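Local coordinates for putative membrane protein (Yersinia pestis CO92, PDB 5TF3) that is of unknown function but folds into a compact, all-helical domain of the DUF1198 family, at residues A[22-25]-A[26-29]; A[59-63]-A[64-68]; A[75-78]-A[79-83]. All coordinates share one frame; numbering follows the deposited sequence. Where two conformers were deposited one is given.

All three interactions are partly buried and each is local to one helix, interactions 2 and 3 running past its C-terminal end. Interaction 1 lies in helix 22-29, interaction 2 spans the end of helix 48-65, and interaction 3 occupies the last turns of helix 70-82. They meet at His62, which is partly exposed: it forms a hydrogen bond to the Tyr23 carbonyl, takes the Tyr23 ring edge-to-face and stacks on Trp76. Each sets a hydroxyl near a carbonyl four residues back, though in interaction 1 that bond is unsettled. Interactions 1 and 3 keep regular i to i+4 backbone bonding, whereas interaction 2 widens to i to i+5. Charged groups mostly gather on the outer sides, although Arg77 is buried.

Interaction 1 (A[22-25]-A[26-29]); sequences IYIE and SMLQ
Ser26 turns back on the helix that carries it, its N donating to Ile22 O at 3.0 Å with an N-H...O angle of 158°. Its hydroxyl OG also lies 3.0 Å from Ile22 O, because OG stands beside the backbone N (chi1 -69°); the proton has another acceptor within reach, so this second link is not certain. A small hydroxyl suits the place, since it can lie close to a main-chain carbonyl, with Ile22 CG1 4.0 Å from OG. Glu25 contributes chiefly its backbone: its carbonyl O accepts from Gln29 N at 3.0 Å, while Gln29 CG rests 3.3 Å from that same oxygen. The carboxylate forms a salt bridge through OE2 to Arg7 of helix 2-17. Ile24 belongs to the buried side. Its O receives Leu28 N at 3.0 Å, and its CG2 lies 4.2 Å from CE of Met27, a selenomethionine, the two side chains running side by side in the same direction. These apolar residues pack on helices 2-17, 33-45 and 48-65. A buried side of Ile24, Met27 and Leu28, with Glu25, Ser26 and Gln29 on the more exposed side, is the pattern of an amphipathic alpha-helix in an all-helical fold, though Ile22 is exposed.

Interaction 2 (A[59-63]-A[64-68]); sequences FIYHT and FIKNP
The backbone widens here into a pi-type turn: Ile65 N donates to Ile60 O at 3.1 Å, nearly straight at 164°, and Lys66 N makes a weak bond of the same i to i+5 kind to Tyr61 O. Thr63 marks the irregularity with a psi of -82°, yet its OG1, set between the backbone N and the carbonyl carbon (chi1 61°), still bonds to Phe59 O at 2.8 Å from above the carbonyl plane. Phe59 O also accepts from Thr63 N, so two bonds grip this oxygen, and the buried hydroxyl has its acceptor within its own helix. The pi-type turn falls in the last turn of helix 48-65, which gives way to loop at Lys66. With CG beside the backbone N, Lys66 sets CG over a face of the Tyr61 ring, a CH-pi contact 3.8 Å from the centroid; the bends at chi2 and chi3 then carry CD and CE along toward OH. Lys66 CE lies 3.5 Å from Tyr61 OH. Lysine suits this place because its methylenes can cover an aromatic face while NZ forms a salt bridge to Glu30, which also accepts a hydrogen bond from Tyr61 OH. Ile65 crosses the tyrosine at about a right angle, its CG2 4.1 Å from Tyr61 CD1, and also packs on Phe101, Leu104 and Leu106.

Interaction 3 (A[75-78]-A[79-83]); sequences LWRN and TLIRA
Thr79 spends both its donors on one acceptor, Leu75 O: the hydroxyl OG1 reaches it at 3.0 Å and the backbone N at 3.2 Å, from opposite faces of the carbonyl plane. Standing beside the backbone N (chi1 -55°), OG1 can make this bond, a common way for threonine to satisfy its hydroxyl inside a helix. Leu80 N donates to Trp76 O at 3.1 Å, and the leucine side chain, being apolar, joins Trp76 in packing against Phe59 of helix 48-65. Helix 70-82 is thus an alpha-helix that presents an apolar side to its predecessor in the chain. Next, Ile81 N bonds to Arg77 O at 3.0 Å, while its CD1 lies over one face of the Arg77 guanidinium, 3.5 Å from NH1. An apolar methyl suits this flat face, because the edges of the group serve hydrogen bonding: NE donates to Asn123 OD1 and NH2 to O of His131, the C-terminal residue. Arg82 N donates to Asn78 O at 2.8 Å. The Arg82 side chain has two conformers; in one of them its guanidinium lies over that oxygen, so this placing is doubtful. Ala83 leaves helical geometry, though its N still bonds to Thr79 O at 3.2 Å.

Interaction 1 (A[22-25]-A[26-29])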
# COMPACT_ATOMS: atom_id res chain seq x y z
N ILE A 22 -8.64 10.48 4.05
CA ILE A 22 -9.33 9.43 4.82
C ILE A 22 -8.81 8.05 4.45
O ILE A 22 -8.75 7.14 5.29
CB ILE A 22 -10.86 9.53 4.63
CG1 ILE A 22 -11.59 8.53 5.53
CG2 ILE A 22 -11.25 9.27 3.20
CD1 ILE A 22 -11.49 8.84 7.00
N TYR A 23 -8.40 7.85 3.20
CA TYR A 23 -7.91 6.53 2.83
C TYR A 23 -6.58 6.21 3.50
O TYR A 23 -6.28 5.03 3.69
CB TYR A 23 -7.80 6.42 1.32
CG TYR A 23 -9.16 6.41 0.65
CD1 TYR A 23 -9.87 5.23 0.52
CD2 TYR A 23 -9.73 7.59 0.17
CE1 TYR A 23 -11.12 5.21 -0.08
CE2 TYR A 23 -10.99 7.58 -0.43
CZ TYR A 23 -11.67 6.39 -0.55
OH TYR A 23 -12.91 6.35 -1.14
N ILE A 24 -5.80 7.21 3.88
CA ILE A 24 -4.55 6.97 4.58
C ILE A 24 -4.79 6.83 6.08
O ILE A 24 -4.25 5.93 6.73
CB ILE A 24 -3.54 8.09 4.28
CG1 ILE A 24 -3.47 8.34 2.78
CG2 ILE A 24 -2.18 7.75 4.82
CD1 ILE A 24 -3.12 7.15 2.01
N GLU A 25 -5.61 7.73 6.63
CA GLU A 25 -5.95 7.69 8.05
C GLU A 25 -6.59 6.36 8.43
O GLU A 25 -6.30 5.81 9.50
CB GLU A 25 -6.88 8.87 8.38
CG GLU A 25 -6.22 10.23 8.12
CD GLU A 25 -7.19 11.43 8.03
OE1 GLU A 25 -8.41 11.23 7.81
OE2 GLU A 25 -6.71 12.59 8.16
N SER A 26 -7.44 5.80 7.57
CA SER A 26 -8.07 4.52 7.89
C SER A 26 -7.04 3.41 8.02
O SER A 26 -7.13 2.56 8.91
CB SER A 26 -9.12 4.16 6.84
OG SER A 26 -10.21 5.06 6.93
N MSE A 27 -6.05 3.41 7.14
CA MSE A 27 -4.97 2.42 7.22
C MSE A 27 -4.14 2.59 8.50
O MSE A 27 -3.75 1.60 9.13
CB MSE A 27 -4.08 2.52 5.98
CG MSE A 27 -2.89 1.59 6.03
SE MSE A 27 -1.77 1.94 4.50
CE MSE A 27 -1.16 3.71 5.05
N LEU A 28 -3.86 3.83 8.88
CA LEU A 28 -3.08 4.05 10.10
C LEU A 28 -3.82 3.52 11.32
O LEU A 28 -3.20 2.93 12.21
CB LEU A 28 -2.77 5.54 10.27
CG LEU A 28 -1.95 6.16 9.15
CD1 LEU A 28 -1.77 7.66 9.40
CD2 LEU A 28 -0.60 5.47 9.03
N GLN A 29 -5.14 3.72 11.38
CA GLN A 29 -5.92 3.26 12.53
C GLN A 29 -5.72 1.78 12.79
O GLN A 29 -5.77 1.34 13.95
CB GLN A 29 -7.40 3.54 12.31
CG GLN A 29 -7.79 4.99 12.34
CD GLN A 29 -9.28 5.17 12.11
OE1 GLN A 29 -9.69 5.86 11.18
NE2 GLN A 29 -10.09 4.54 12.96

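Interaction 2 (A[59-63]-A[64-68])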
# COMPACT_ATOMS: atom_id res chain seq x y z
N PHE A 59 -2.31 0.12 -1.17
CA PHE A 59 -2.94 -0.87 -2.04
C PHE A 59 -3.26 -2.16 -1.28
O PHE A 59 -4.39 -2.64 -1.31
CB PHE A 59 -2.01 -1.15 -3.23
CG PHE A 59 -2.47 -2.28 -4.12
CD1 PHE A 59 -2.09 -3.59 -3.87
CD2 PHE A 59 -3.26 -2.02 -5.23
CE1 PHE A 59 -2.51 -4.63 -4.68
CE2 PHE A 59 -3.68 -3.04 -6.07
CZ PHE A 59 -3.31 -4.37 -5.79
N ILE A 60 -2.27 -2.72 -0.59
CA ILE A 60 -2.49 -3.98 0.13
C ILE A 60 -3.59 -3.83 1.17
O ILE A 60 -4.47 -4.69 1.30
CB ILE A 60 -1.18 -4.47 0.77
CG1 ILE A 60 -0.21 -4.98 -0.31
CG2 ILE A 60 -1.49 -5.53 1.86
CD1 ILE A 60 1.20 -5.29 0.20
N TYR A 61 -3.59 -2.72 1.91
CA TYR A 61 -4.60 -2.51 2.93
C TYR A 61 -6.00 -2.49 2.33
O TYR A 61 -6.90 -3.18 2.80
CB TYR A 61 -4.34 -1.22 3.72
CG TYR A 61 -5.45 -0.90 4.71
CD1 TYR A 61 -5.54 -1.58 5.93
CD2 TYR A 61 -6.44 0.04 4.41
CE1 TYR A 61 -6.57 -1.32 6.83
CE2 TYR A 61 -7.48 0.31 5.31
CZ TYR A 61 -7.53 -0.37 6.51
OH TYR A 61 -8.56 -0.10 7.39
N HIS A 62 -6.20 -1.69 1.28
CA HIS A 62 -7.55 -1.56 0.74
C HIS A 62 -7.98 -2.77 -0.08
O HIS A 62 -9.18 -2.96 -0.28
CB HIS A 62 -7.66 -0.26 -0.06
CG HIS A 62 -7.66 0.95 0.82
ND1 HIS A 62 -8.73 1.29 1.62
CD2 HIS A 62 -6.68 1.83 1.12
CE1 HIS A 62 -8.44 2.36 2.32
NE2 HIS A 62 -7.19 2.71 2.05
N THR A 63 -7.04 -3.62 -0.53
CA THR A 63 -7.46 -4.80 -1.28
C THR A 63 -7.41 -6.04 -0.39
O THR A 63 -8.44 -6.45 0.14
CB THR A 63 -6.62 -4.97 -2.54
OG1 THR A 63 -5.23 -5.13 -2.21
CG2 THR A 63 -6.79 -3.74 -3.49
N PHE A 64 -6.23 -6.66 -0.23
CA PHE A 64 -6.15 -7.91 0.54
C PHE A 64 -6.78 -7.78 1.92
O PHE A 64 -7.52 -8.66 2.37
CB PHE A 64 -4.70 -8.36 0.70
CG PHE A 64 -4.55 -9.62 1.53
CD1 PHE A 64 -4.88 -10.86 0.99
CD2 PHE A 64 -4.10 -9.56 2.84
CE1 PHE A 64 -4.74 -12.03 1.75
CE2 PHE A 64 -3.96 -10.72 3.62
CZ PHE A 64 -4.28 -11.95 3.07
N ILE A 65 -6.49 -6.70 2.64
CA ILE A 65 -6.92 -6.65 4.03
C ILE A 65 -8.41 -6.35 4.14
O ILE A 65 -9.13 -7.03 4.89
CB ILE A 65 -6.05 -5.66 4.82
CG1 ILE A 65 -4.59 -6.15 4.82
CG2 ILE A 65 -6.58 -5.50 6.26
CD1 ILE A 65 -3.62 -5.37 5.72
N LYS A 66 -8.93 -5.39 3.38
CA LYS A 66 -10.31 -4.92 3.53
C LYS A 66 -11.29 -5.45 2.48
O LYS A 66 -12.46 -5.64 2.80
CB LYS A 66 -10.37 -3.38 3.50
CG LYS A 66 -9.46 -2.71 4.51
CD LYS A 66 -9.74 -3.19 5.91
CE LYS A 66 -10.98 -2.51 6.48
NZ LYS A 66 -11.23 -2.99 7.87
N ASN A 67 -10.85 -5.67 1.23
CA ASN A 67 -11.80 -6.03 0.17
C ASN A 67 -11.07 -6.52 -1.07
O ASN A 67 -10.73 -5.72 -1.96
CB ASN A 67 -12.68 -4.82 -0.16
CG ASN A 67 -13.70 -5.11 -1.25
OD1 ASN A 67 -13.84 -6.24 -1.71
ND2 ASN A 67 -14.42 -4.07 -1.67
N PRO A 68 -10.81 -7.82 -1.19
CA PRO A 68 -10.02 -8.32 -2.32
C PRO A 68 -10.82 -8.67 -3.56
O PRO A 68 -10.33 -9.44 -4.40
CB PRO A 68 -9.34 -9.55 -1.72
CG PRO A 68 -10.31 -10.05 -0.72
CD PRO A 68 -10.92 -8.81 -0.10

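Interaction 3 (A[75-78]-A[79-83])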
# COMPACT_ATOMS: atom_id res chain seq x y z
N LEU A 75 -9.88 -1.20 -9.21
CA LEU A 75 -9.93 0.19 -8.78
C LEU A 75 -8.58 0.66 -8.24
O LEU A 75 -8.05 1.69 -8.67
CB LEU A 75 -11.01 0.32 -7.70
CG LEU A 75 -11.44 1.67 -7.19
CD1 LEU A 75 -12.86 1.54 -6.62
CD2 LEU A 75 -10.47 2.19 -6.13
N TRP A 76 -8.01 -0.07 -7.27
CA TRP A 76 -6.76 0.35 -6.64
C TRP A 76 -5.56 0.17 -7.56
O TRP A 76 -4.62 0.98 -7.51
CB TRP A 76 -6.57 -0.38 -5.31
CG TRP A 76 -7.49 0.23 -4.29
CD1 TRP A 76 -8.74 -0.21 -3.93
CD2 TRP A 76 -7.26 1.45 -3.58
NE1 TRP A 76 -9.29 0.66 -2.99
CE2 TRP A 76 -8.40 1.69 -2.77
CE3 TRP A 76 -6.20 2.36 -3.54
CZ2 TRP A 76 -8.50 2.79 -1.93
CZ3 TRP A 76 -6.31 3.47 -2.70
CH2 TRP A 76 -7.44 3.66 -1.91
N ARG A 77 -5.59 -0.84 -8.42
CA ARG A 77 -4.51 -1.00 -9.40
C ARG A 77 -4.45 0.21 -10.34
O ARG A 77 -3.36 0.69 -10.69
CB ARG A 77 -4.72 -2.30 -10.19
CG ARG A 77 -3.70 -2.51 -11.30
CD ARG A 77 -3.92 -3.84 -12.08
NE ARG A 77 -2.86 -4.03 -13.08
CZ ARG A 77 -2.92 -3.61 -14.34
NH1 ARG A 77 -4.02 -3.00 -14.78
NH2 ARG A 77 -1.90 -3.81 -15.15
N ASN A 78 -5.61 0.70 -10.78
CA ASN A 78 -5.63 1.86 -11.66
C ASN A 78 -5.15 3.10 -10.93
O ASN A 78 -4.60 4.01 -11.57
CB ASN A 78 -7.03 2.08 -12.23
CG ASN A 78 -7.41 1.02 -13.26
OD1 ASN A 78 -6.54 0.37 -13.84
ND2 ASN A 78 -8.71 0.88 -13.52
N THR A 79 -5.36 3.17 -9.61
CA THR A 79 -4.83 4.29 -8.83
C THR A 79 -3.30 4.29 -8.84
O THR A 79 -2.68 5.34 -9.02
CB THR A 79 -5.41 4.24 -7.40
OG1 THR A 79 -6.84 4.22 -7.48
CG2 THR A 79 -5.03 5.47 -6.58
N LEU A 80 -2.68 3.12 -8.68
CA LEU A 80 -1.23 3.04 -8.84
C LEU A 80 -0.81 3.49 -10.22
O LEU A 80 0.11 4.31 -10.37
CB LEU A 80 -0.72 1.62 -8.60
CG LEU A 80 -0.81 1.03 -7.21
CD1 LEU A 80 -0.20 -0.39 -7.23
CD2 LEU A 80 -0.06 1.93 -6.26
N ILE A 81 -1.48 2.98 -11.25
CA ILE A 81 -1.09 3.29 -12.62
C ILE A 81 -1.23 4.78 -12.89
O ILE A 81 -0.35 5.40 -13.51
CB ILE A 81 -1.92 2.45 -13.61
CG1 ILE A 81 -1.49 0.97 -13.55
CG2 ILE A 81 -1.77 2.97 -15.03
CD1 ILE A 81 -2.37 0.05 -14.39
N ARG A 82 -2.31 5.40 -12.41
CA ARG A 82 -2.51 6.83 -12.61
C ARG A 82 -1.47 7.67 -11.88
O ARG A 82 -1.25 8.83 -12.25
CB ARG A 82 -3.92 7.23 -12.17
CG ARG A 82 -4.91 7.26 -13.32
CD ARG A 82 -6.31 7.72 -12.90
NE ARG A 82 -7.15 6.60 -12.52
CZ ARG A 82 -7.45 6.28 -11.27
NH1 ARG A 82 -7.00 7.01 -10.27
NH2 ARG A 82 -8.21 5.23 -11.02
N ALA A 83 -0.83 7.13 -10.85
CA ALA A 83 0.27 7.79 -10.16
C ALA A 83 1.64 7.44 -10.74
O ALA A 83 2.65 7.77 -10.11
CB ALA A 83 0.27 7.41 -8.67